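Tyrosine--tRNA ligase (Pyrococcus horikoshii, PDB 2CYC) catalyses the attachment of tyrosine to its cognate tRNA, probably in two steps by way of a tyrosyl-adenylate formed with ATP. Local coordinates at residues S77-K82 with D162-I167; Q91-K96 with E366-V371; L225-Q230 with E245-M250; W235-E240 with V284-V289. One frame throughout, in Å; residues are numbered along the deposited sequence.

Contact 1: residues S77-K82 with D162-I167; sequences SWINDK and DFAKLI
Lys165 reaches across to the end of helix 74-79, and three oxygens grip its ammonium group. Lys165 NZ donates to Ile79 O at 3.1 Å, nearly in line with the carbonyl bond (161° at the oxygen). Lys165 NZ also forms a salt bridge to Asp81 OD2, 2.7 Å long, meeting it from above the carboxylate plane. A third bond, from Lys165 NZ at 2.8 Å, uses the syn lone pair of Asp162 OD1. The lysine chain runs extended and then turns at its last torsion (chi4 54°), which brings NZ between the two aspartates. Its charge probably offsets their repulsion, with Asp81 OD2 and Asp162 OD1 4.8 Å apart. Beside this network Ile79 CG2 lies 3.5 Å from Ala164 O.

Backbone turns position the groups. Asp81, at positive phi, is the C-prime residue of a Schellman motif, with Lys82 N bonded to Ser77 O. Asp162 OD2 accepts a weak capping bond from Lys165 N. Asp81 OD1 also pairs with Lys139 of the second subunit, so the network reaches the dimer interface. Asn80 is held by Arg155 and Glu41, close to tyrosine-binding Tyr168. Helix 74-79 follows strand 69-72 of the central sheet, and helix 164-178 leads toward strand 183-187.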
loop_
_atom_site.group_PDB
_atom_site.type_symbol
_atom_site.label_atom_id
_atom_site.label_comp_id
_atom_site.label_asym_id
_atom_site.label_seq_id
_atom_site.Cartn_x
_atom_site.Cartn_y
_atom_site.Cartn_z
ATOM N N SER A 77 -9.520 -1.557 -10.734
ATOM C CA SER A 77 -10.813 -0.953 -11.050
ATOM C C SER A 77 -11.699 -0.909 -9.811
ATOM O O SER A 77 -12.479 0.023 -9.627
ATOM C CB SER A 77 -11.514 -1.748 -12.160
ATOM O OG SER A 77 -10.723 -1.785 -13.331
ATOM N N TRP A 78 -11.581 -1.937 -8.978
ATOM C CA TRP A 78 -12.336 -2.029 -7.732
ATOM C C TRP A 78 -11.896 -0.863 -6.833
ATOM O O TRP A 78 -12.721 -0.146 -6.258
ATOM C CB TRP A 78 -12.041 -3.388 -7.087
ATOM C CG TRP A 78 -12.323 -3.510 -5.610
ATOM C CD1 TRP A 78 -13.428 -3.062 -4.935
ATOM C CD2 TRP A 78 -11.492 -4.161 -4.637
ATOM N NE1 TRP A 78 -13.334 -3.398 -3.599
ATOM C CE2 TRP A 78 -12.156 -4.070 -3.389
ATOM C CE3 TRP A 78 -10.245 -4.816 -4.701
ATOM C CZ2 TRP A 78 -11.616 -4.607 -2.204
ATOM C CZ3 TRP A 78 -9.706 -5.353 -3.528
ATOM C CH2 TRP A 78 -10.396 -5.242 -2.290
ATOM N N ILE A 79 -10.586 -0.672 -6.740
ATOM C CA ILE A 79 -10.006 0.406 -5.947
ATOM C C ILE A 79 -10.458 1.756 -6.487
ATOM O O ILE A 79 -10.772 2.678 -5.726
ATOM C CB ILE A 79 -8.464 0.355 -6.007
ATOM C CG1 ILE A 79 -7.951 -0.781 -5.117
ATOM C CG2 ILE A 79 -7.873 1.709 -5.619
ATOM C CD1 ILE A 79 -6.444 -0.987 -5.216
ATOM N N ASN A 80 -10.502 1.863 -7.811
ATOM C CA ASN A 80 -10.887 3.113 -8.440
ATOM C C ASN A 80 -12.398 3.311 -8.569
ATOM O O ASN A 80 -12.857 4.156 -9.332
ATOM C CB ASN A 80 -10.200 3.241 -9.810
ATOM C CG ASN A 80 -9.984 4.688 -10.205
ATOM O OD1 ASN A 80 -10.060 5.578 -9.357
ATOM N ND2 ASN A 80 -9.699 4.933 -11.483
ATOM N N ASP A 81 -13.159 2.526 -7.813
ATOM C CA ASP A 81 -14.622 2.602 -7.790
ATOM C C ASP A 81 -15.358 2.409 -9.116
ATOM O O ASP A 81 -16.387 3.038 -9.346
ATOM C CB ASP A 81 -15.066 3.932 -7.174
ATOM C CG ASP A 81 -14.542 4.121 -5.764
ATOM O OD1 ASP A 81 -14.675 3.181 -4.949
ATOM O OD2 ASP A 81 -14.002 5.208 -5.471
ATOM N N LYS A 82 -14.863 1.534 -9.982
ATOM C CA LYS A 82 -15.545 1.325 -11.252
ATOM C C LYS A 82 -16.670 0.329 -11.070
ATOM O O LYS A 82 -16.618 -0.523 -10.179
ATOM C CB LYS A 82 -14.571 0.818 -12.318
ATOM C CG LYS A 82 -13.452 1.794 -12.638
ATOM C CD LYS A 82 -13.995 3.182 -12.937
ATOM C CE LYS A 82 -12.878 4.110 -13.370
ATOM N NZ LYS A 82 -13.353 5.517 -13.401
ATOM N N ASP A 162 -9.391 8.216 -0.281
ATOM C CA ASP A 162 -9.113 7.017 0.505
ATOM C C ASP A 162 -7.696 6.522 0.218
ATOM O O ASP A 162 -7.150 6.746 -0.867
ATOM C CB ASP A 162 -10.138 5.914 0.210
ATOM C CG ASP A 162 -10.170 5.517 -1.253
ATOM O OD1 ASP A 162 -10.834 6.211 -2.056
ATOM O OD2 ASP A 162 -9.524 4.506 -1.597
ATOM N N PHE A 163 -7.105 5.836 1.189
ATOM C CA PHE A 163 -5.740 5.378 1.030
ATOM C C PHE A 163 -5.496 4.359 -0.074
ATOM O O PHE A 163 -4.424 4.361 -0.687
ATOM C CB PHE A 163 -5.195 4.836 2.358
ATOM C CG PHE A 163 -3.719 4.531 2.313
ATOM C CD1 PHE A 163 -3.265 3.218 2.323
ATOM C CD2 PHE A 163 -2.789 5.562 2.194
ATOM C CE1 PHE A 163 -1.899 2.931 2.210
ATOM C CE2 PHE A 163 -1.420 5.291 2.079
ATOM C CZ PHE A 163 -0.974 3.968 2.086
ATOM N N ALA A 164 -6.476 3.499 -0.336
ATOM C CA ALA A 164 -6.325 2.468 -1.360
ATOM C C ALA A 164 -5.960 3.045 -2.720
ATOM O O ALA A 164 -5.208 2.423 -3.469
ATOM C CB ALA A 164 -7.610 1.626 -1.478
ATOM N N LYS A 165 -6.487 4.231 -3.035
ATOM C CA LYS A 165 -6.204 4.865 -4.323
ATOM C C LYS A 165 -4.748 5.249 -4.485
ATOM O O LYS A 165 -4.246 5.317 -5.609
ATOM C CB LYS A 165 -7.103 6.086 -4.539
ATOM C CG LYS A 165 -8.556 5.697 -4.809
ATOM C CD LYS A 165 -9.446 6.905 -5.096
ATOM C CE LYS A 165 -10.809 6.457 -5.601
ATOM N NZ LYS A 165 -11.448 5.481 -4.676
ATOM N N LEU A 166 -4.071 5.494 -3.365
ATOM C CA LEU A 166 -2.645 5.832 -3.389
ATOM C C LEU A 166 -1.828 4.551 -3.605
ATOM O O LEU A 166 -0.700 4.596 -4.087
ATOM C CB LEU A 166 -2.222 6.495 -2.071
ATOM C CG LEU A 166 -2.453 8.007 -1.924
ATOM C CD1 LEU A 166 -1.577 8.735 -2.921
ATOM C CD2 LEU A 166 -3.914 8.356 -2.154
ATOM N N ILE A 167 -2.392 3.404 -3.238
ATOM C CA ILE A 167 -1.678 2.144 -3.440
ATOM C C ILE A 167 -1.681 1.779 -4.934
ATOM O O ILE A 167 -0.707 1.240 -5.465
ATOM C CB ILE A 167 -2.331 1.006 -2.616
ATOM C CG1 ILE A 167 -2.251 1.346 -1.121
ATOM C CG2 ILE A 167 -1.637 -0.335 -2.915
ATOM C CD1 ILE A 167 -3.000 0.373 -0.234
#

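Contact 2: residues Q91-K96 with E366-V371; sequences QEVALK and ELMRSV
Leu367 packs on Glu92, Val93 and Lys96 where two helices pass in a nearly antiparallel pair. The segment axes are 10.6 Å apart at closest approach, with a signed crossing angle of -154°. From its CA, Leu367 sends CB toward helix 87-108. CG lies opposite the backbone N (chi1 162°), and the chain then forks. Leu367 CD2 settles 3.6 Å from Glu92 CG. Leu367 CD2 is also 3.8 Å from Lys96 CB and meets Val93 CA. The other methyl, Leu367 CD1, rests by the Glu92 carboxylate, 3.7 Å from Glu92 CD. That carboxylate is tied along its own helix by a salt bridge from Lys96 NZ to Glu92 OE2 (3.0 Å). Methyl and methylene packing joins the helices, and the Glu92-Lys96 ion pair lies within helix 87-108. The contact brings the C-terminal helix 363-370 against helix 87-108, away from the substrate sites. Val93 touches two further residues: Val93 CG2 meets Val371 CG1 at 4.2 Å, and Val93 CG1 meets Met368 SD at 3.7 Å.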
loop_
_atom_site.group_PDB
_atom_site.type_symbol
_atom_site.label_atom_id
_atom_site.label_comp_id
_atom_site.label_asym_id
_atom_site.label_seq_id
_atom_site.Cartn_x
_atom_site.Cartn_y
_atom_site.Cartn_z
ATOM N N GLN A 91 -15.050 -8.382 -12.512
ATOM C CA GLN A 91 -14.453 -9.608 -13.026
ATOM C C GLN A 91 -15.276 -10.301 -14.114
ATOM O O GLN A 91 -14.725 -10.834 -15.079
ATOM C CB GLN A 91 -14.156 -10.556 -11.857
ATOM C CG GLN A 91 -12.949 -10.065 -11.047
ATOM C CD GLN A 91 -12.704 -10.836 -9.760
ATOM O OE1 GLN A 91 -11.565 -10.940 -9.297
ATOM N NE2 GLN A 91 -13.764 -11.356 -9.168
ATOM N N GLU A 92 -16.594 -10.273 -13.974
ATOM C CA GLU A 92 -17.448 -10.898 -14.967
ATOM C C GLU A 92 -17.356 -10.106 -16.271
ATOM O O GLU A 92 -17.243 -10.681 -17.360
ATOM C CB GLU A 92 -18.897 -10.935 -14.473
ATOM C CG GLU A 92 -19.885 -11.226 -15.590
ATOM C CD GLU A 92 -21.268 -11.568 -15.085
ATOM O OE1 GLU A 92 -21.727 -10.922 -14.115
ATOM O OE2 GLU A 92 -21.901 -12.474 -15.672
ATOM N N VAL A 93 -17.407 -8.780 -16.144
ATOM C CA VAL A 93 -17.321 -7.887 -17.293
ATOM C C VAL A 93 -15.980 -8.038 -18.005
ATOM O O VAL A 93 -15.920 -8.097 -19.232
ATOM C CB VAL A 93 -17.489 -6.407 -16.867
ATOM C CG1 VAL A 93 -17.126 -5.486 -18.023
ATOM C CG2 VAL A 93 -18.938 -6.149 -16.426
ATOM N N ALA A 94 -14.905 -8.097 -17.228
ATOM C CA ALA A 94 -13.567 -8.233 -17.788
ATOM C C ALA A 94 -13.463 -9.480 -18.674
ATOM O O ALA A 94 -13.001 -9.414 -19.812
ATOM C CB ALA A 94 -12.535 -8.299 -16.649
ATOM N N LEU A 95 -13.912 -10.612 -18.143
ATOM C CA LEU A 95 -13.863 -11.881 -18.855
ATOM C C LEU A 95 -14.935 -12.102 -19.920
ATOM O O LEU A 95 -14.673 -12.731 -20.941
ATOM C CB LEU A 95 -13.924 -13.032 -17.842
ATOM C CG LEU A 95 -12.586 -13.634 -17.393
ATOM C CD1 LEU A 95 -11.570 -12.537 -17.122
ATOM C CD2 LEU A 95 -12.814 -14.491 -16.160
ATOM N N LYS A 96 -16.136 -11.586 -19.701
ATOM C CA LYS A 96 -17.206 -11.817 -20.658
ATOM C C LYS A 96 -17.405 -10.764 -21.724
ATOM O O LYS A 96 -17.978 -11.049 -22.775
ATOM C CB LYS A 96 -18.519 -12.058 -19.912
ATOM C CG LYS A 96 -18.539 -13.375 -19.157
ATOM C CD LYS A 96 -19.854 -13.555 -18.413
ATOM C CE LYS A 96 -19.938 -14.927 -17.753
ATOM N NZ LYS A 96 -21.206 -15.103 -16.985
ATOM N N GLU A 366 -25.507 -7.828 -23.588
ATOM C CA GLU A 366 -26.644 -7.917 -22.679
ATOM C C GLU A 366 -26.094 -7.715 -21.263
ATOM O O GLU A 366 -26.671 -6.982 -20.461
ATOM C CB GLU A 366 -27.334 -9.278 -22.817
ATOM C CG GLU A 366 -27.884 -9.510 -24.220
ATOM C CD GLU A 366 -28.536 -10.870 -24.405
ATOM O OE1 GLU A 366 -27.895 -11.897 -24.087
ATOM O OE2 GLU A 366 -29.689 -10.909 -24.886
ATOM N N LEU A 367 -24.966 -8.351 -20.964
ATOM C CA LEU A 367 -24.356 -8.191 -19.649
ATOM C C LEU A 367 -24.101 -6.704 -19.396
ATOM O O LEU A 367 -24.471 -6.175 -18.351
ATOM C CB LEU A 367 -23.030 -8.954 -19.574
ATOM C CG LEU A 367 -22.073 -8.543 -18.444
ATOM C CD1 LEU A 367 -22.735 -8.768 -17.069
ATOM C CD2 LEU A 367 -20.784 -9.365 -18.552
ATOM N N MET A 368 -23.478 -6.034 -20.364
ATOM C CA MET A 368 -23.166 -4.609 -20.239
ATOM C C MET A 368 -24.387 -3.732 -19.985
ATOM O O MET A 368 -24.329 -2.810 -19.170
ATOM C CB MET A 368 -22.435 -4.105 -21.487
ATOM C CG MET A 368 -21.028 -4.676 -21.661
ATOM S SD MET A 368 -20.018 -4.530 -20.150
ATOM C CE MET A 368 -19.530 -2.765 -20.196
ATOM N N ARG A 369 -25.487 -4.009 -20.680
ATOM C CA ARG A 369 -26.700 -3.218 -20.491
ATOM C C ARG A 369 -27.272 -3.385 -19.079
ATOM O O ARG A 369 -27.968 -2.499 -18.578
ATOM C CB ARG A 369 -27.766 -3.597 -21.530
ATOM C CG ARG A 369 -27.456 -3.118 -22.951
ATOM C CD ARG A 369 -28.650 -3.312 -23.900
ATOM N NE ARG A 369 -28.965 -4.722 -24.137
ATOM C CZ ARG A 369 -28.427 -5.465 -25.104
ATOM N NH1 ARG A 369 -27.542 -4.941 -25.944
ATOM N NH2 ARG A 369 -28.773 -6.741 -25.228
ATOM N N SER A 370 -26.961 -4.506 -18.434
ATOM C CA SER A 370 -27.464 -4.775 -17.088
ATOM C C SER A 370 -26.635 -4.154 -15.967
ATOM O O SER A 370 -27.116 -4.024 -14.845
ATOM C CB SER A 370 -27.560 -6.283 -16.847
ATOM O OG SER A 370 -26.274 -6.862 -16.690
ATOM N N VAL A 371 -25.397 -3.772 -16.259
ATOM C CA VAL A 371 -24.541 -3.183 -15.232
ATOM C C VAL A 371 -24.654 -1.658 -15.196
ATOM O O VAL A 371 -24.049 -1.041 -14.292
ATOM C CB VAL A 371 -23.047 -3.580 -15.439
ATOM C CG1 VAL A 371 -22.894 -5.093 -15.378
ATOM C CG2 VAL A 371 -22.535 -3.043 -16.765
#

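Contact 3: residues L225-Q230 with E245-M250; sequences LLLGLQ and EIKAQM
Gly228 and Met250 mark the closest backbone approach, with CA atoms 5.7 Å apart. Residues 225-230 form a loop without regular structure, and it passes the last turn of helix 240-250. Gly228 N donates to Met250 O at 2.8 Å, with an N-H...O angle of 156°. The loop has further ties, since Leu227 N and O bond to Asp291 and Trp292.

Gln230 adds the second grip. Its CG stands between the backbone N and the carbonyl carbon (chi1 74°), and a bend at the next torsion curls the amide back to the helix end. There Gln230 NE2 donates to Met250 O at 3.0 Å. This donor comes from the side of the carbonyl, while Gly228 N is nearer its axis. Gln230 NE2 also makes a weak but straight bond to Met250 SD at 3.3 Å. Leu227 supplies the apolar part: Leu227 CD2 lies 4.1 Å from Lys247 CB and 4.2 Å from Met250 CB. The Lys247 tail leads away and makes a cation-pi contact with Phe243.

Gln230 OE1 is hydrogen-bonded to Ser255 OG of the KMSKS region. One amide therefore links the helix end to that signature loop. Met250 O ends the helix, where the backbone dipole would probably make it a stronger acceptor, and its two donors satisfy it there.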
loop_
_atom_site.group_PDB
_atom_site.type_symbol
_atom_site.label_atom_id
_atom_site.label_comp_id
_atom_site.label_asym_id
_atom_site.label_seq_id
_atom_site.Cartn_x
_atom_site.Cartn_y
_atom_site.Cartn_z
ATOM N N LEU A 225 -3.523 9.723 -27.581
ATOM C CA LEU A 225 -4.867 9.639 -27.021
ATOM C C LEU A 225 -5.854 10.308 -27.983
ATOM O O LEU A 225 -5.798 11.516 -28.193
ATOM C CB LEU A 225 -4.919 10.338 -25.662
ATOM C CG LEU A 225 -3.974 9.840 -24.563
ATOM C CD1 LEU A 225 -4.161 10.711 -23.316
ATOM C CD2 LEU A 225 -4.271 8.372 -24.243
ATOM N N LEU A 226 -6.747 9.533 -28.589
ATOM C CA LEU A 226 -7.723 10.123 -29.502
ATOM C C LEU A 226 -8.671 11.046 -28.726
ATOM O O LEU A 226 -9.115 10.718 -27.625
ATOM C CB LEU A 226 -8.541 9.033 -30.211
ATOM C CG LEU A 226 -7.831 8.103 -31.203
ATOM C CD1 LEU A 226 -8.839 7.080 -31.729
ATOM C CD2 LEU A 226 -7.249 8.910 -32.358
ATOM N N LEU A 227 -8.976 12.196 -29.312
ATOM C CA LEU A 227 -9.881 13.165 -28.700
ATOM C C LEU A 227 -11.334 12.744 -28.829
ATOM O O LEU A 227 -11.701 12.019 -29.756
ATOM C CB LEU A 227 -9.731 14.528 -29.375
ATOM C CG LEU A 227 -8.407 15.259 -29.183
ATOM C CD1 LEU A 227 -8.378 16.500 -30.065
ATOM C CD2 LEU A 227 -8.229 15.617 -27.703
ATOM N N GLY A 228 -12.157 13.190 -27.883
ATOM C CA GLY A 228 -13.577 12.912 -27.962
ATOM C C GLY A 228 -14.085 13.826 -29.076
ATOM O O GLY A 228 -13.393 14.764 -29.457
ATOM N N LEU A 229 -15.284 13.578 -29.593
ATOM C CA LEU A 229 -15.819 14.385 -30.687
ATOM C C LEU A 229 -16.516 15.682 -30.274
ATOM O O LEU A 229 -16.873 16.488 -31.130
ATOM C CB LEU A 229 -16.784 13.538 -31.517
ATOM C CG LEU A 229 -16.163 12.280 -32.135
ATOM C CD1 LEU A 229 -17.239 11.410 -32.769
ATOM C CD2 LEU A 229 -15.113 12.685 -33.159
ATOM N N GLN A 230 -16.690 15.891 -28.970
ATOM C CA GLN A 230 -17.374 17.084 -28.466
ATOM C C GLN A 230 -16.599 18.389 -28.650
ATOM O O GLN A 230 -15.366 18.391 -28.694
ATOM C CB GLN A 230 -17.720 16.907 -26.978
ATOM C CG GLN A 230 -16.534 17.021 -26.006
ATOM C CD GLN A 230 -15.653 15.779 -25.977
ATOM O OE1 GLN A 230 -16.089 14.678 -26.337
ATOM N NE2 GLN A 230 -14.415 15.946 -25.524
ATOM N N GLU A 245 -3.820 21.469 -22.007
ATOM C CA GLU A 245 -4.780 21.359 -20.912
ATOM C C GLU A 245 -6.161 20.883 -21.394
ATOM O O GLU A 245 -6.738 19.940 -20.844
ATOM C CB GLU A 245 -4.907 22.724 -20.230
ATOM C CG GLU A 245 -5.990 22.836 -19.176
ATOM C CD GLU A 245 -6.438 24.279 -18.972
ATOM O OE1 GLU A 245 -5.568 25.144 -18.717
ATOM O OE2 GLU A 245 -7.657 24.548 -19.072
ATOM N N ILE A 246 -6.688 21.542 -22.421
ATOM C CA ILE A 246 -7.995 21.179 -22.952
ATOM C C ILE A 246 -7.980 19.794 -23.599
ATOM O O ILE A 246 -8.937 19.024 -23.444
ATOM C CB ILE A 246 -8.495 22.240 -23.971
ATOM C CG1 ILE A 246 -8.828 23.545 -23.232
ATOM C CG2 ILE A 246 -9.707 21.718 -24.729
ATOM C CD1 ILE A 246 -9.327 24.663 -24.125
ATOM N N LYS A 247 -6.905 19.474 -24.320
ATOM C CA LYS A 247 -6.811 18.162 -24.956
ATOM C C LYS A 247 -6.877 17.059 -23.902
ATOM O O LYS A 247 -7.549 16.042 -24.101
ATOM C CB LYS A 247 -5.525 18.038 -25.784
ATOM C CG LYS A 247 -5.592 18.788 -27.115
ATOM C CD LYS A 247 -4.522 18.326 -28.103
ATOM C CE LYS A 247 -3.123 18.702 -27.649
ATOM N NZ LYS A 247 -2.076 18.198 -28.586
ATOM N N ALA A 248 -6.203 17.270 -22.774
ATOM C CA ALA A 248 -6.212 16.291 -21.691
ATOM C C ALA A 248 -7.634 16.101 -21.177
ATOM O O ALA A 248 -8.041 14.994 -20.826
ATOM C CB ALA A 248 -5.307 16.758 -20.553
ATOM N N GLN A 249 -8.392 17.190 -21.138
ATOM C CA GLN A 249 -9.773 17.148 -20.670
ATOM C C GLN A 249 -10.733 16.566 -21.703
ATOM O O GLN A 249 -11.725 15.919 -21.349
ATOM C CB GLN A 249 -10.240 18.558 -20.312
ATOM C CG GLN A 249 -9.521 19.180 -19.124
ATOM C CD GLN A 249 -9.735 20.681 -19.047
ATOM O OE1 GLN A 249 -10.854 21.169 -19.207
ATOM N NE2 GLN A 249 -8.659 21.422 -18.796
ATOM N N MET A 250 -10.431 16.799 -22.976
ATOM C CA MET A 250 -11.287 16.354 -24.067
ATOM C C MET A 250 -11.046 14.937 -24.598
ATOM O O MET A 250 -11.797 14.470 -25.466
ATOM C CB MET A 250 -11.196 17.363 -25.217
ATOM C CG MET A 250 -11.637 18.779 -24.829
ATOM S SD MET A 250 -13.381 18.856 -24.356
ATOM C CE MET A 250 -13.289 18.601 -22.579
#

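Contact 4: residues W235-E240 with V284-V289; sequences WPIESE and VRYNPV
Trp235 turns the edge of its indole to Tyr286. Tyr286 CB lies in the plane of the indole, 3.8 Å from Trp235 CZ3. Ile237 comes at the tyrosine obliquely and sets Ile237 CD1 3.7 Å from Tyr286 CD2. The phenol runs on toward helix 240-250, where it packs on Phe243 and Met250. Both segments are loops that lead into helices of this class I synthetase. Ser239 is the N-cap of helix 240-250, its hydroxyl capping Glu242 N, and Asn287 is the N-cap of helix 288-297. A cis peptide bond precedes Pro236 and turns the chain between Trp235 and Ile237.

Arg285 reaches the other end of the loop. Its CG is opposite the backbone N (chi1 171°) and the chain is extended to NE, which carries the guanidinium to the start of helix 240-250. Glu240 OE1 meets NH2 of Arg285 near the guanidinium plane, in a weak salt bridge of 3.3 Å. The carboxylate plane stands 86° from the guanidinium, so the two groups do not pair side by side. Ser239 O is also at the edge, 3.3 Å from Arg285 NH1. Arg285 NE is buried here without a polar partner in the model, and Phe243 makes a cation-pi contact with the arginine.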
loop_
_atom_site.group_PDB
_atom_site.type_symbol
_atom_site.label_atom_id
_atom_site.label_comp_id
_atom_site.label_asym_id
_atom_site.label_seq_id
_atom_site.Cartn_x
_atom_site.Cartn_y
_atom_site.Cartn_z
ATOM N N TRP A 235 -13.658 28.400 -26.693
ATOM C CA TRP A 235 -13.218 28.591 -28.068
ATOM C C TRP A 235 -13.257 30.067 -28.448
ATOM O O TRP A 235 -14.205 30.775 -28.114
ATOM C CB TRP A 235 -14.100 27.773 -29.013
ATOM C CG TRP A 235 -13.566 27.690 -30.409
ATOM C CD1 TRP A 235 -13.818 28.552 -31.442
ATOM C CD2 TRP A 235 -12.654 26.710 -30.921
ATOM N NE1 TRP A 235 -13.121 28.166 -32.564
ATOM C CE2 TRP A 235 -12.399 27.038 -32.271
ATOM C CE3 TRP A 235 -12.027 25.586 -30.367
ATOM C CZ2 TRP A 235 -11.543 26.279 -33.079
ATOM C CZ3 TRP A 235 -11.174 24.832 -31.170
ATOM C CH2 TRP A 235 -10.941 25.184 -32.511
ATOM N N PRO A 236 -12.217 30.557 -29.146
ATOM C CA PRO A 236 -11.033 29.814 -29.587
ATOM C C PRO A 236 -10.079 29.493 -28.446
ATOM O O PRO A 236 -10.130 30.119 -27.388
ATOM C CB PRO A 236 -10.399 30.762 -30.593
ATOM C CG PRO A 236 -10.674 32.096 -29.968
ATOM C CD PRO A 236 -12.132 31.963 -29.579
ATOM N N ILE A 237 -9.213 28.510 -28.669
ATOM C CA ILE A 237 -8.227 28.119 -27.670
ATOM C C ILE A 237 -7.022 29.029 -27.884
ATOM O O ILE A 237 -6.448 29.064 -28.970
ATOM C CB ILE A 237 -7.814 26.637 -27.843
ATOM C CG1 ILE A 237 -9.046 25.742 -27.673
ATOM C CG2 ILE A 237 -6.741 26.269 -26.828
ATOM C CD1 ILE A 237 -8.778 24.262 -27.849
ATOM N N GLU A 238 -6.649 29.765 -26.843
ATOM C CA GLU A 238 -5.539 30.713 -26.917
ATOM C C GLU A 238 -4.124 30.142 -26.785
ATOM O O GLU A 238 -3.527 29.720 -27.778
ATOM C CB GLU A 238 -5.769 31.825 -25.885
ATOM C CG GLU A 238 -6.920 32.765 -26.262
ATOM C CD GLU A 238 -7.535 33.478 -25.067
ATOM O OE1 GLU A 238 -8.298 32.833 -24.317
ATOM O OE2 GLU A 238 -7.257 34.681 -24.875
ATOM N N SER A 239 -3.587 30.130 -25.568
ATOM C CA SER A 239 -2.229 29.636 -25.324
ATOM C C SER A 239 -1.981 28.169 -25.680
ATOM O O SER A 239 -2.913 27.392 -25.905
ATOM C CB SER A 239 -1.852 29.848 -23.858
ATOM O OG SER A 239 -2.654 29.048 -23.008
ATOM N N GLU A 240 -0.702 27.805 -25.720
ATOM C CA GLU A 240 -0.285 26.444 -26.028
ATOM C C GLU A 240 -0.508 25.575 -24.796
ATOM O O GLU A 240 -0.875 24.407 -24.905
ATOM C CB GLU A 240 1.195 26.423 -26.407
ATOM C CG GLU A 240 1.669 25.112 -27.001
ATOM C CD GLU A 240 0.914 24.747 -28.267
ATOM O OE1 GLU A 240 0.631 25.660 -29.074
ATOM O OE2 GLU A 240 0.616 23.550 -28.462
ATOM N N VAL A 284 -7.249 23.268 -38.179
ATOM C CA VAL A 284 -6.364 22.108 -38.134
ATOM C C VAL A 284 -5.582 21.979 -36.832
ATOM O O VAL A 284 -4.874 20.997 -36.644
ATOM C CB VAL A 284 -5.345 22.108 -39.301
ATOM C CG1 VAL A 284 -6.075 22.028 -40.635
ATOM C CG2 VAL A 284 -4.464 23.353 -39.229
ATOM N N ARG A 285 -5.706 22.960 -35.943
ATOM C CA ARG A 285 -5.008 22.927 -34.652
ATOM C C ARG A 285 -5.755 22.025 -33.658
ATOM O O ARG A 285 -5.165 21.140 -33.038
ATOM C CB ARG A 285 -4.899 24.343 -34.084
ATOM C CG ARG A 285 -4.398 24.422 -32.647
ATOM C CD ARG A 285 -4.709 25.798 -32.059
ATOM N NE ARG A 285 -4.347 25.929 -30.649
ATOM C CZ ARG A 285 -3.099 25.944 -30.192
ATOM N NH1 ARG A 285 -2.873 26.071 -28.891
ATOM N NH2 ARG A 285 -2.077 25.832 -31.034
ATOM N N TYR A 286 -7.052 22.269 -33.495
ATOM C CA TYR A 286 -7.872 21.457 -32.605
ATOM C C TYR A 286 -9.063 21.004 -33.439
ATOM O O TYR A 286 -9.984 21.778 -33.715
ATOM C CB TYR A 286 -8.335 22.255 -31.379
ATOM C CG TYR A 286 -9.066 21.378 -30.397
ATOM C CD1 TYR A 286 -10.379 20.986 -30.637
ATOM C CD2 TYR A 286 -8.418 20.858 -29.277
ATOM C CE1 TYR A 286 -11.031 20.093 -29.801
ATOM C CE2 TYR A 286 -9.065 19.958 -28.426
ATOM C CZ TYR A 286 -10.370 19.580 -28.699
ATOM O OH TYR A 286 -11.019 18.680 -27.889
ATOM N N ASN A 287 -9.039 19.738 -33.831
ATOM C CA ASN A 287 -10.095 19.171 -34.647
ATOM C C ASN A 287 -10.173 17.668 -34.382
ATOM O O ASN A 287 -9.362 16.893 -34.897
ATOM C CB ASN A 287 -9.748 19.454 -36.115
ATOM C CG ASN A 287 -10.867 19.105 -37.074
ATOM O OD1 ASN A 287 -11.067 19.794 -38.082
ATOM N ND2 ASN A 287 -11.588 18.030 -36.786
ATOM N N PRO A 288 -11.147 17.240 -33.567
ATOM C CA PRO A 288 -11.303 15.818 -33.248
ATOM C C PRO A 288 -11.407 14.930 -34.485
ATOM O O PRO A 288 -10.855 13.826 -34.520
ATOM C CB PRO A 288 -12.573 15.796 -32.404
ATOM C CG PRO A 288 -12.515 17.138 -31.706
ATOM C CD PRO A 288 -12.118 18.060 -32.821
ATOM N N VAL A 289 -12.102 15.416 -35.507
ATOM C CA VAL A 289 -12.255 14.628 -36.710
ATOM C C VAL A 289 -10.927 14.409 -37.428
ATOM O O VAL A 289 -10.627 13.282 -37.834
ATOM C CB VAL A 289 -13.268 15.259 -37.686
ATOM C CG1 VAL A 289 -13.336 14.421 -38.958
ATOM C CG2 VAL A 289 -14.650 15.335 -37.031
#

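In the fold
Contacts 3 and 4 form one cluster, with centres about 10 Å apart. Leu227 CD1 packs on Tyr286 CE2 at 3.9 Å, and Ile246 CD1 on Ile237 CG1 at 3.7 Å. Their segments alternate along the chain, and both bear on helix 240-250, which runs into the KMSKS region. The side chain of Met250 is about 7 Å from that of Lys254, predicted to bind ATP. Contact 1 belongs to the amino acid side, with the side chain of Asn80 about 6 Å from the bound tyrosine. Its centre is about 24 Å from that of contact 3. Contact 2 closes a long loop enclosing contacts 3 and 4; its Val93 side chain is about 14 Å from the tyrosine.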